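Long-range contacts in racemase, putative (Roseobacter denitrificans, PDB 3TCS), which binds magnesium and probably acts as a hydro-lyase or racemase of the mandelate racemase / muconate lactonizing group of the enolase superfamily: residues I134-K142 against Y331-Y342; F166-N177 against V200-T211. One frame throughout, in Å; residues are numbered along the deposited sequence.

From the N terminus, the chain passes the antiparallel sheet of the N-terminal domain and its helices before reaching strand 132-139. Contact 1 joins that strand to strand 332-335, closing a loop of nearly two hundred residues that takes in most of the barrel. Nested inside it, contact 2 closes a much shorter loop: strand 165-169 runs out through helix 184-196 and returns as strand 201-205. Strands 132-139 and 165-169 are neighbours, so four adjacent strands of the barrel wall are tied in the order 332-335, 132-139, 165-169, 201-205. The contacts meet through the salt bridge Arg135-Asp201, and both reach the bound D-alanine.

Contact 1 (I134-K142 against Y331-Y342); sequences IRAYASSMK and YLEFSIEGPDYY. With DAL (D-alanine), chain L.
Tyr137 carries its CG between the backbone N and the carbonyl carbon (chi1 70°), which folds the ring back over the neighbouring strand and lays one face on Glu333 CA, 3.6 Å from the ring centroid, a CH-pi contact. Glu333, with CG anti to its own N and the chain extended, reaches into the pocket. On the ring's flank, the edge of Tyr137 is turned to the face of Tyr331 in an offset edge-to-face pair, CD2 to CD2 at 3.4 Å with the planes 73° apart. The Arg135 guanidinium has Tyr331 CD1 over one of its faces; its NH2 is bridged to Asp201.

The backbones run parallel, Ala136 to Ser139 paired with Leu332 to Ser335, and this pairing closes the ring of strands in the TIM barrel of the enolase superfamily. Five hydrogen bonds hold it, from Leu332 N to Arg135 O (2.7 Å) through to Ile336 N to Ser139 O (3.2 Å). Tyr137 and Glu333 face the pocket, where Lys167 NZ bonds to Tyr137 OH and, if OE2 is well placed, to Glu333; Ala136, Leu332 and Phe334 line the opposite face of the sheet, where helix 314-322 packs on Leu332.

Past the strands, Met141 N gives a nearly straight bond to Glu337 OE2 (2.7 Å, 168°), a carboxylate also bridged to Arg153. The Met141 chain, bent at chi2, crosses Tyr342 at about a right angle, CG near its OH, and SD lies beside the methyl of the bound D-alanine. The extended chain of Lys142 crosses Glu337 at a slant and ends in a salt bridge, NZ to the syn lone pair of Asp340 OD2 (2.8 Å).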
loop_
_atom_site.group_PDB
_atom_site.type_symbol
_atom_site.label_atom_id
_atom_site.label_comp_id
_atom_site.label_asym_id
_atom_site.label_seq_id
_atom_site.Cartn_x
_atom_site.Cartn_y
_atom_site.Cartn_z
ATOM N N ILE B 134 28.540 -3.786 15.938
ATOM C CA ILE B 134 27.494 -4.687 15.471
ATOM C C ILE B 134 28.119 -5.502 14.351
ATOM O O ILE B 134 28.662 -4.941 13.395
ATOM C CB ILE B 134 26.272 -3.938 14.878
ATOM C CG1 ILE B 134 25.735 -2.903 15.868
ATOM C CG2 ILE B 134 25.173 -4.937 14.543
ATOM C CD1 ILE B 134 26.446 -1.562 15.796
ATOM N N ARG B 135 28.065 -6.822 14.470
ATOM C CA ARG B 135 28.629 -7.676 13.434
ATOM C C ARG B 135 27.804 -7.486 12.166
ATOM O O ARG B 135 26.582 -7.442 12.221
ATOM C CB ARG B 135 28.577 -9.139 13.866
ATOM C CG ARG B 135 29.142 -10.093 12.835
ATOM C CD ARG B 135 28.841 -11.526 13.224
ATOM N NE ARG B 135 29.341 -12.474 12.234
ATOM C CZ ARG B 135 28.960 -13.744 12.177
ATOM N NH1 ARG B 135 28.073 -14.208 13.049
ATOM N NH2 ARG B 135 29.470 -14.551 11.257
ATOM N N ALA B 136 28.471 -7.382 11.024
ATOM C CA ALA B 136 27.771 -7.185 9.763
ATOM C C ALA B 136 28.008 -8.324 8.786
ATOM O O ALA B 136 29.025 -9.016 8.868
ATOM C CB ALA B 136 28.219 -5.879 9.134
ATOM N N TYR B 137 27.063 -8.540 7.877
ATOM C CA TYR B 137 27.261 -9.562 6.865
ATOM C C TYR B 137 27.332 -8.855 5.520
ATOM O O TYR B 137 26.536 -7.952 5.245
ATOM C CB TYR B 137 26.150 -10.627 6.906
ATOM C CG TYR B 137 24.755 -10.232 6.455
ATOM C CD1 TYR B 137 24.416 -10.207 5.103
ATOM C CD2 TYR B 137 23.741 -10.001 7.391
ATOM C CE1 TYR B 137 23.090 -9.975 4.689
ATOM C CE2 TYR B 137 22.412 -9.770 6.990
ATOM C CZ TYR B 137 22.097 -9.765 5.642
ATOM O OH TYR B 137 20.785 -9.588 5.251
ATOM N N ALA B 138 28.320 -9.224 4.706
ATOM C CA ALA B 138 28.495 -8.611 3.394
ATOM C C ALA B 138 27.346 -9.060 2.507
ATOM O O ALA B 138 27.175 -10.248 2.232
ATOM C CB ALA B 138 29.827 -9.019 2.790
ATOM N N SER B 139 26.549 -8.102 2.058
ATOM C CA SER B 139 25.394 -8.426 1.246
ATOM C C SER B 139 25.525 -8.042 -0.227
ATOM O O SER B 139 25.674 -6.868 -0.563
ATOM C CB SER B 139 24.158 -7.759 1.864
ATOM O OG SER B 139 22.956 -8.248 1.301
ATOM N N SER B 140 25.478 -9.049 -1.097
ATOM C CA SER B 140 25.545 -8.832 -2.539
ATOM C C SER B 140 24.120 -8.648 -3.052
ATOM O O SER B 140 23.223 -9.400 -2.672
ATOM C CB SER B 140 26.172 -10.032 -3.250
ATOM O OG SER B 140 25.929 -9.946 -4.644
ATOM N N MET B 141 23.918 -7.659 -3.915
ATOM C CA MET B 141 22.592 -7.372 -4.462
ATOM C C MET B 141 22.406 -7.905 -5.882
ATOM O O MET B 141 21.286 -7.977 -6.387
ATOM C CB MET B 141 22.364 -5.858 -4.497
ATOM C CG MET B 141 22.561 -5.148 -3.179
ATOM S SD MET B 141 21.360 -5.658 -1.953
ATOM C CE MET B 141 22.288 -5.382 -0.444
ATOM N N LYS B 142 23.509 -8.283 -6.515
ATOM C CA LYS B 142 23.487 -8.747 -7.896
ATOM C C LYS B 142 23.132 -10.193 -8.203
ATOM O O LYS B 142 23.406 -11.104 -7.426
ATOM C CB LYS B 142 24.839 -8.444 -8.545
ATOM C CG LYS B 142 25.169 -6.965 -8.642
ATOM C CD LYS B 142 26.556 -6.758 -9.232
ATOM C CE LYS B 142 26.836 -5.288 -9.500
ATOM N NZ LYS B 142 28.173 -5.079 -10.119
ATOM N N TYR B 331 23.399 -10.513 12.818
ATOM C CA TYR B 331 24.195 -9.498 12.143
ATOM C C TYR B 331 23.405 -8.450 11.380
ATOM O O TYR B 331 22.218 -8.616 11.101
ATOM C CB TYR B 331 25.170 -10.194 11.176
ATOM C CG TYR B 331 24.669 -11.547 10.669
ATOM C CD1 TYR B 331 25.522 -12.655 10.622
ATOM C CD2 TYR B 331 23.337 -11.732 10.295
ATOM C CE1 TYR B 331 25.057 -13.908 10.228
ATOM C CE2 TYR B 331 22.858 -12.989 9.896
ATOM C CZ TYR B 331 23.726 -14.071 9.870
ATOM O OH TYR B 331 23.259 -15.321 9.521
ATOM N N LEU B 332 24.107 -7.373 11.044
ATOM C CA LEU B 332 23.571 -6.241 10.296
ATOM C C LEU B 332 23.768 -6.484 8.799
ATOM O O LEU B 332 24.872 -6.812 8.372
ATOM C CB LEU B 332 24.345 -4.971 10.671
ATOM C CG LEU B 332 24.086 -3.712 9.842
ATOM C CD1 LEU B 332 22.908 -2.960 10.440
ATOM C CD2 LEU B 332 25.335 -2.824 9.833
ATOM N N GLU B 333 22.716 -6.326 8.000
ATOM C CA GLU B 333 22.880 -6.494 6.561
ATOM C C GLU B 333 23.756 -5.331 6.100
ATOM O O GLU B 333 23.493 -4.172 6.433
ATOM C CB GLU B 333 21.535 -6.449 5.837
ATOM C CG GLU B 333 21.703 -6.401 4.321
ATOM C CD GLU B 333 20.442 -6.724 3.556
ATOM O OE1 GLU B 333 19.323 -6.416 4.025
ATOM O OE2 GLU B 333 20.581 -7.287 2.458
ATOM N N PHE B 334 24.809 -5.628 5.351
ATOM C CA PHE B 334 25.697 -4.565 4.901
ATOM C C PHE B 334 25.992 -4.682 3.413
ATOM O O PHE B 334 26.746 -5.550 2.991
ATOM C CB PHE B 334 27.002 -4.620 5.692
ATOM C CG PHE B 334 27.843 -3.382 5.557
ATOM C CD1 PHE B 334 27.553 -2.243 6.304
ATOM C CD2 PHE B 334 28.911 -3.350 4.667
ATOM C CE1 PHE B 334 28.320 -1.086 6.166
ATOM C CE2 PHE B 334 29.685 -2.195 4.520
ATOM C CZ PHE B 334 29.386 -1.063 5.273
ATOM N N SER B 335 25.390 -3.804 2.619
ATOM C CA SER B 335 25.605 -3.829 1.179
ATOM C C SER B 335 27.066 -3.584 0.836
ATOM O O SER B 335 27.689 -2.667 1.374
ATOM C CB SER B 335 24.761 -2.758 0.493
ATOM O OG SER B 335 25.101 -2.682 -0.880
ATOM N N ILE B 336 27.621 -4.404 -0.052
ATOM C CA ILE B 336 29.008 -4.212 -0.457
ATOM C C ILE B 336 29.108 -3.790 -1.925
ATOM O O ILE B 336 30.177 -3.849 -2.525
ATOM C CB ILE B 336 29.877 -5.487 -0.186
ATOM C CG1 ILE B 336 29.167 -6.760 -0.648
ATOM C CG2 ILE B 336 30.167 -5.596 1.317
ATOM C CD1 ILE B 336 29.055 -6.914 -2.149
ATOM N N GLU B 337 27.990 -3.343 -2.493
ATOM C CA GLU B 337 27.970 -2.897 -3.885
ATOM C C GLU B 337 28.666 -1.542 -4.008
ATOM O O GLU B 337 28.731 -0.778 -3.046
ATOM C CB GLU B 337 26.526 -2.778 -4.394
ATOM C CG GLU B 337 25.716 -4.072 -4.357
ATOM C CD GLU B 337 26.335 -5.181 -5.192
ATOM O OE1 GLU B 337 27.152 -4.874 -6.089
ATOM O OE2 GLU B 337 25.999 -6.362 -4.960
ATOM N N GLY B 338 29.193 -1.257 -5.195
ATOM C CA GLY B 338 29.879 0.002 -5.423
ATOM C C GLY B 338 29.023 0.997 -6.183
ATOM O O GLY B 338 27.833 0.762 -6.389
ATOM N N PRO B 339 29.606 2.120 -6.630
ATOM C CA PRO B 339 28.873 3.150 -7.372
ATOM C C PRO B 339 28.252 2.699 -8.691
ATOM O O PRO B 339 27.375 3.377 -9.223
ATOM C CB PRO B 339 29.917 4.252 -7.553
ATOM C CG PRO B 339 31.200 3.490 -7.614
ATOM C CD PRO B 339 31.027 2.483 -6.497
ATOM N N ASP B 340 28.688 1.563 -9.223
ATOM C CA ASP B 340 28.115 1.081 -10.475
ATOM C C ASP B 340 26.692 0.593 -10.225
ATOM O O ASP B 340 25.871 0.543 -11.139
ATOM C CB ASP B 340 28.954 -0.065 -11.060
ATOM C CG ASP B 340 28.895 -1.331 -10.216
ATOM O OD1 ASP B 340 29.334 -1.293 -9.048
ATOM O OD2 ASP B 340 28.412 -2.366 -10.724
ATOM N N TYR B 341 26.408 0.242 -8.974
ATOM C CA TYR B 341 25.093 -0.260 -8.600
ATOM C C TYR B 341 24.265 0.815 -7.901
ATOM O O TYR B 341 23.078 0.965 -8.178
ATOM C CB TYR B 341 25.234 -1.469 -7.675
ATOM C CG TYR B 341 23.968 -2.276 -7.539
ATOM C CD1 TYR B 341 23.624 -3.232 -8.497
ATOM C CD2 TYR B 341 23.097 -2.072 -6.470
ATOM C CE1 TYR B 341 22.444 -3.966 -8.394
ATOM C CE2 TYR B 341 21.911 -2.800 -6.359
ATOM C CZ TYR B 341 21.594 -3.743 -7.323
ATOM O OH TYR B 341 20.429 -4.468 -7.214
ATOM N N TYR B 342 24.892 1.543 -6.983
ATOM C CA TYR B 342 24.222 2.615 -6.248
ATOM C C TYR B 342 24.986 3.925 -6.455
ATOM O O TYR B 342 25.650 4.411 -5.543
ATOM C CB TYR B 342 24.193 2.313 -4.745
ATOM C CG TYR B 342 23.358 1.125 -4.324
ATOM C CD1 TYR B 342 22.041 0.979 -4.758
ATOM C CD2 TYR B 342 23.860 0.190 -3.418
ATOM C CE1 TYR B 342 21.239 -0.070 -4.292
ATOM C CE2 TYR B 342 23.071 -0.858 -2.946
ATOM C CZ TYR B 342 21.762 -0.979 -3.383
ATOM O OH TYR B 342 20.962 -1.979 -2.874
HETATM N N DAL L . 17.677 -8.451 1.824
HETATM C CA DAL L . 18.057 -8.155 0.431
HETATM C CB DAL L . 18.918 -6.901 0.368
HETATM C C DAL L . 16.831 -7.947 -0.391
HETATM O O DAL L . 16.027 -8.816 -0.495
#

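Contact 2 (F166-N177 against V200-T211); sequences FKVRAGAEVGRN and VDLLIDANSCYT. With MG (magnesium ion), chain J; DAL (D-alanine), chain L.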
loop_
_atom_site.group_PDB
_atom_site.type_symbol
_atom_site.label_atom_id
_atom_site.label_comp_id
_atom_site.label_asym_id
_atom_site.label_seq_id
_atom_site.Cartn_x
_atom_site.Cartn_y
_atom_site.Cartn_z
ATOM N N PHE B 166 28.227 -13.766 4.746
ATOM C CA PHE B 166 27.994 -13.291 3.386
ATOM C C PHE B 166 26.650 -13.745 2.833
ATOM O O PHE B 166 26.246 -14.886 3.047
ATOM C CB PHE B 166 29.094 -13.837 2.465
ATOM C CG PHE B 166 30.480 -13.541 2.941
ATOM C CD1 PHE B 166 31.170 -12.437 2.456
ATOM C CD2 PHE B 166 31.066 -14.318 3.939
ATOM C CE1 PHE B 166 32.427 -12.102 2.967
ATOM C CE2 PHE B 166 32.319 -13.992 4.457
ATOM C CZ PHE B 166 32.999 -12.880 3.968
ATOM N N LYS B 167 25.971 -12.860 2.110
ATOM C CA LYS B 167 24.694 -13.208 1.496
ATOM C C LYS B 167 24.738 -12.989 -0.017
ATOM O O LYS B 167 25.195 -11.950 -0.494
ATOM C CB LYS B 167 23.542 -12.389 2.096
ATOM C CG LYS B 167 22.163 -12.874 1.614
ATOM C CD LYS B 167 21.002 -12.283 2.419
ATOM C CE LYS B 167 20.645 -10.865 1.985
ATOM N NZ LYS B 167 19.531 -10.312 2.831
ATOM N N VAL B 168 24.268 -13.979 -0.768
ATOM C CA VAL B 168 24.237 -13.891 -2.220
ATOM C C VAL B 168 22.800 -14.121 -2.681
ATOM O O VAL B 168 21.905 -14.292 -1.852
ATOM C CB VAL B 168 25.185 -14.930 -2.878
ATOM C CG1 VAL B 168 26.619 -14.653 -2.455
ATOM C CG2 VAL B 168 24.773 -16.345 -2.494
ATOM N N ARG B 169 22.582 -14.136 -3.992
ATOM C CA ARG B 169 21.236 -14.297 -4.540
ATOM C C ARG B 169 20.974 -15.628 -5.227
ATOM O O ARG B 169 21.854 -16.183 -5.889
ATOM C CB ARG B 169 20.950 -13.177 -5.547
ATOM C CG ARG B 169 21.222 -11.776 -5.018
ATOM C CD ARG B 169 20.162 -11.337 -4.018
ATOM N NE ARG B 169 20.703 -10.393 -3.042
ATOM C CZ ARG B 169 19.974 -9.752 -2.134
ATOM N NH1 ARG B 169 18.663 -9.938 -2.076
ATOM N NH2 ARG B 169 20.561 -8.947 -1.263
ATOM N N ALA B 170 19.743 -16.111 -5.079
ATOM C CA ALA B 170 19.296 -17.357 -5.691
ATOM C C ALA B 170 18.146 -17.011 -6.632
ATOM O O ALA B 170 17.477 -15.994 -6.450
ATOM C CB ALA B 170 18.811 -18.339 -4.616
ATOM N N GLY B 171 17.929 -17.855 -7.636
ATOM C CA GLY B 171 16.857 -17.638 -8.592
ATOM C C GLY B 171 16.857 -16.280 -9.262
ATOM O O GLY B 171 17.878 -15.591 -9.307
ATOM N N ALA B 172 15.704 -15.911 -9.812
ATOM C CA ALA B 172 15.532 -14.622 -10.471
ATOM C C ALA B 172 14.546 -13.824 -9.622
ATOM O O ALA B 172 13.588 -14.387 -9.090
ATOM C CB ALA B 172 14.985 -14.815 -11.879
ATOM N N GLU B 173 14.786 -12.523 -9.482
ATOM C CA GLU B 173 13.919 -11.660 -8.679
ATOM C C GLU B 173 12.459 -11.815 -9.110
ATOM O O GLU B 173 12.113 -11.516 -10.254
ATOM C CB GLU B 173 14.364 -10.208 -8.833
ATOM C CG GLU B 173 13.715 -9.240 -7.869
ATOM C CD GLU B 173 14.184 -7.818 -8.097
ATOM O OE1 GLU B 173 15.410 -7.580 -8.040
ATOM O OE2 GLU B 173 13.330 -6.941 -8.339
ATOM N N VAL B 174 11.612 -12.276 -8.189
ATOM C CA VAL B 174 10.192 -12.510 -8.474
ATOM C C VAL B 174 10.141 -13.195 -9.839
ATOM O O VAL B 174 9.298 -12.880 -10.682
ATOM C CB VAL B 174 9.390 -11.185 -8.546
ATOM C CG1 VAL B 174 7.904 -11.485 -8.470
ATOM C CG2 VAL B 174 9.802 -10.247 -7.418
ATOM N N GLY B 175 11.058 -14.139 -10.037
ATOM C CA GLY B 175 11.172 -14.832 -11.310
ATOM C C GLY B 175 10.201 -15.932 -11.685
ATOM O O GLY B 175 10.401 -16.593 -12.703
ATOM N N ARG B 176 9.154 -16.138 -10.894
ATOM C CA ARG B 176 8.172 -17.177 -11.197
ATOM C C ARG B 176 8.816 -18.556 -11.390
ATOM O O ARG B 176 8.545 -19.250 -12.374
ATOM C CB ARG B 176 7.369 -16.797 -12.449
ATOM C CG ARG B 176 6.558 -15.513 -12.298
ATOM C CD ARG B 176 5.745 -15.204 -13.552
ATOM N NE ARG B 176 4.937 -13.997 -13.387
ATOM C CZ ARG B 176 4.097 -13.523 -14.304
ATOM N NH1 ARG B 176 3.949 -14.151 -15.463
ATOM N NH2 ARG B 176 3.399 -12.422 -14.057
ATOM N N ASN B 177 9.667 -18.930 -10.437
ATOM C CA ASN B 177 10.370 -20.214 -10.424
ATOM C C ASN B 177 11.562 -20.312 -11.371
ATOM O O ASN B 177 12.288 -21.308 -11.363
ATOM C CB ASN B 177 9.399 -21.361 -10.712
ATOM C CG ASN B 177 9.441 -22.442 -9.644
ATOM O OD1 ASN B 177 8.913 -23.542 -9.830
ATOM N ND2 ASN B 177 10.063 -22.131 -8.514
ATOM N N VAL B 200 32.898 -19.323 7.857
ATOM C CA VAL B 200 32.097 -18.123 7.650
ATOM C C VAL B 200 30.637 -18.531 7.491
ATOM O O VAL B 200 30.337 -19.662 7.107
ATOM C CB VAL B 200 32.527 -17.334 6.388
ATOM C CG1 VAL B 200 33.963 -16.877 6.524
ATOM C CG2 VAL B 200 32.345 -18.184 5.141
ATOM N N ASP B 201 29.729 -17.619 7.809
ATOM C CA ASP B 201 28.309 -17.903 7.664
ATOM C C ASP B 201 27.899 -17.550 6.248
ATOM O O ASP B 201 28.326 -16.533 5.707
ATOM C CB ASP B 201 27.479 -17.076 8.646
ATOM C CG ASP B 201 27.645 -17.531 10.077
ATOM O OD1 ASP B 201 27.535 -18.751 10.330
ATOM O OD2 ASP B 201 27.872 -16.669 10.951
ATOM N N LEU B 202 27.069 -18.391 5.648
ATOM C CA LEU B 202 26.610 -18.136 4.296
ATOM C C LEU B 202 25.098 -18.029 4.291
ATOM O O LEU B 202 24.397 -18.896 4.823
ATOM C CB LEU B 202 27.073 -19.252 3.357
ATOM C CG LEU B 202 28.593 -19.385 3.243
ATOM C CD1 LEU B 202 28.944 -20.543 2.313
ATOM C CD2 LEU B 202 29.177 -18.074 2.713
ATOM N N LEU B 203 24.611 -16.947 3.694
ATOM C CA LEU B 203 23.188 -16.662 3.598
ATOM C C LEU B 203 22.811 -16.557 2.127
ATOM O O LEU B 203 23.666 -16.314 1.277
ATOM C CB LEU B 203 22.873 -15.321 4.263
ATOM C CG LEU B 203 23.212 -15.086 5.737
ATOM C CD1 LEU B 203 24.730 -15.046 5.949
ATOM C CD2 LEU B 203 22.586 -13.769 6.168
ATOM N N ILE B 204 21.535 -16.735 1.819
ATOM C CA ILE B 204 21.103 -16.596 0.438
ATOM C C ILE B 204 19.709 -15.971 0.440
ATOM O O ILE B 204 18.961 -16.111 1.408
ATOM C CB ILE B 204 21.126 -17.958 -0.302
ATOM C CG1 ILE B 204 21.249 -17.718 -1.809
ATOM C CG2 ILE B 204 19.873 -18.759 0.023
ATOM C CD1 ILE B 204 21.712 -18.938 -2.596
ATOM N N ASP B 205 19.374 -15.258 -0.632
ATOM C CA ASP B 205 18.085 -14.576 -0.736
ATOM C C ASP B 205 17.496 -14.889 -2.107
ATOM O O ASP B 205 18.140 -14.640 -3.124
ATOM C CB ASP B 205 18.304 -13.062 -0.603
ATOM C CG ASP B 205 17.025 -12.300 -0.301
ATOM O OD1 ASP B 205 15.942 -12.731 -0.750
ATOM O OD2 ASP B 205 17.120 -11.254 0.380
ATOM N N ALA B 206 16.280 -15.426 -2.142
ATOM C CA ALA B 206 15.648 -15.780 -3.416
ATOM C C ALA B 206 14.661 -14.736 -3.930
ATOM O O ALA B 206 14.081 -14.891 -5.005
ATOM C CB ALA B 206 14.951 -17.132 -3.287
ATOM N N ASN B 207 14.469 -13.680 -3.149
ATOM C CA ASN B 207 13.566 -12.592 -3.506
ATOM C C ASN B 207 12.254 -13.006 -4.177
ATOM O O ASN B 207 11.958 -12.580 -5.292
ATOM C CB ASN B 207 14.315 -11.573 -4.376
ATOM C CG ASN B 207 15.374 -10.805 -3.589
ATOM O OD1 ASN B 207 15.054 -9.919 -2.787
ATOM N ND2 ASN B 207 16.637 -11.157 -3.799
ATOM N N SER B 208 11.481 -13.845 -3.486
ATOM C CA SER B 208 10.170 -14.307 -3.955
ATOM C C SER B 208 10.136 -15.112 -5.252
ATOM O O SER B 208 9.104 -15.171 -5.919
ATOM C CB SER B 208 9.225 -13.109 -4.105
ATOM O OG SER B 208 8.941 -12.506 -2.855
ATOM N N CYS B 209 11.232 -15.766 -5.598
ATOM C CA CYS B 209 11.269 -16.513 -6.849
ATOM C C CYS B 209 10.554 -17.860 -6.940
ATOM O O CYS B 209 9.902 -18.151 -7.944
ATOM C CB CYS B 209 12.725 -16.721 -7.270
ATOM S SG CYS B 209 12.929 -17.770 -8.741
ATOM N N TYR B 210 10.657 -18.663 -5.888
ATOM C CA TYR B 210 10.139 -20.032 -5.896
ATOM C C TYR B 210 8.758 -20.412 -5.396
ATOM O O TYR B 210 8.124 -19.698 -4.627
ATOM C CB TYR B 210 11.130 -20.922 -5.147
ATOM C CG TYR B 210 12.567 -20.760 -5.574
ATOM C CD1 TYR B 210 12.949 -20.985 -6.895
ATOM C CD2 TYR B 210 13.557 -20.423 -4.647
ATOM C CE1 TYR B 210 14.281 -20.886 -7.286
ATOM C CE2 TYR B 210 14.898 -20.320 -5.031
ATOM C CZ TYR B 210 15.248 -20.557 -6.354
ATOM O OH TYR B 210 16.565 -20.497 -6.738
ATOM N N THR B 211 8.315 -21.582 -5.855
ATOM C CA THR B 211 7.060 -22.174 -5.417
ATOM C C THR B 211 7.566 -22.981 -4.221
ATOM O O THR B 211 8.764 -23.258 -4.130
ATOM C CB THR B 211 6.482 -23.159 -6.459
ATOM O OG1 THR B 211 7.460 -24.167 -6.756
ATOM C CG2 THR B 211 6.098 -22.431 -7.734
HETATM MG MG MG J . 15.857 -9.823 1.182
HETATM N N DAL L . 17.677 -8.451 1.824
HETATM C CA DAL L . 18.057 -8.155 0.431
HETATM C CB DAL L . 18.918 -6.901 0.368
HETATM C C DAL L . 16.831 -7.947 -0.391
HETATM O O DAL L . 16.027 -8.816 -0.495
HETATM O O HOH W 1 7.863 -15.428 -8.380
HETATM O O HOH W 2 14.315 -10.809 0.154
#
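Lys167 NZ, 3.6 Å from Asp205 OD2 on the adjoining strand, is gripped by several groups at once: it makes a salt bridge to Glu231 and a hydrogen bond to Tyr137 OH, and lies 2.8 Å from the D-alanine N. Its chain first rests on Leu203, Lys167 CG to Leu203 CB at 3.7 Å, and the bend at chi3 (80°) turns the ammonium toward the ligand. A methionine here would probably leave Glu231 OE1 without its ammonium partner and Tyr137 OH without this bond.

Beside it Asp205 OD2 binds the magnesium ion at 2.1 Å, with Glu231 and Glu257 completing the protein's share of the site; D-alanine N and O and a water fill the rest. The metal-bound water donates to Asp205 OD1, which also accepts from Asn207 N (3.0 Å), an Asx turn that ties the carboxylate to the loop behind it. Arg169 bends at chi2 to lie in nearly the same plane as the Asn207 amide, its guanidinium edge turned to D-alanine CA, and NE bonds to Ser140 O.

Beyond the strands the two loops are stitched by Val174 N to Asn207 O and by Asn177 N to Cys209 O (2.6 Å), while Ala172 N donates to Cys209 SG (3.5 Å). Arg176 turns outward to Glu90 and Asp83 of the second subunit. The strands form a parallel beta-alpha-beta unit of the barrel: on the face away from the metal, Val168 CG2 meets Ile204 CG1 (3.8 Å), with helices 147-161 and 184-196 packed over Val168 and helix 212-224 over Ile204.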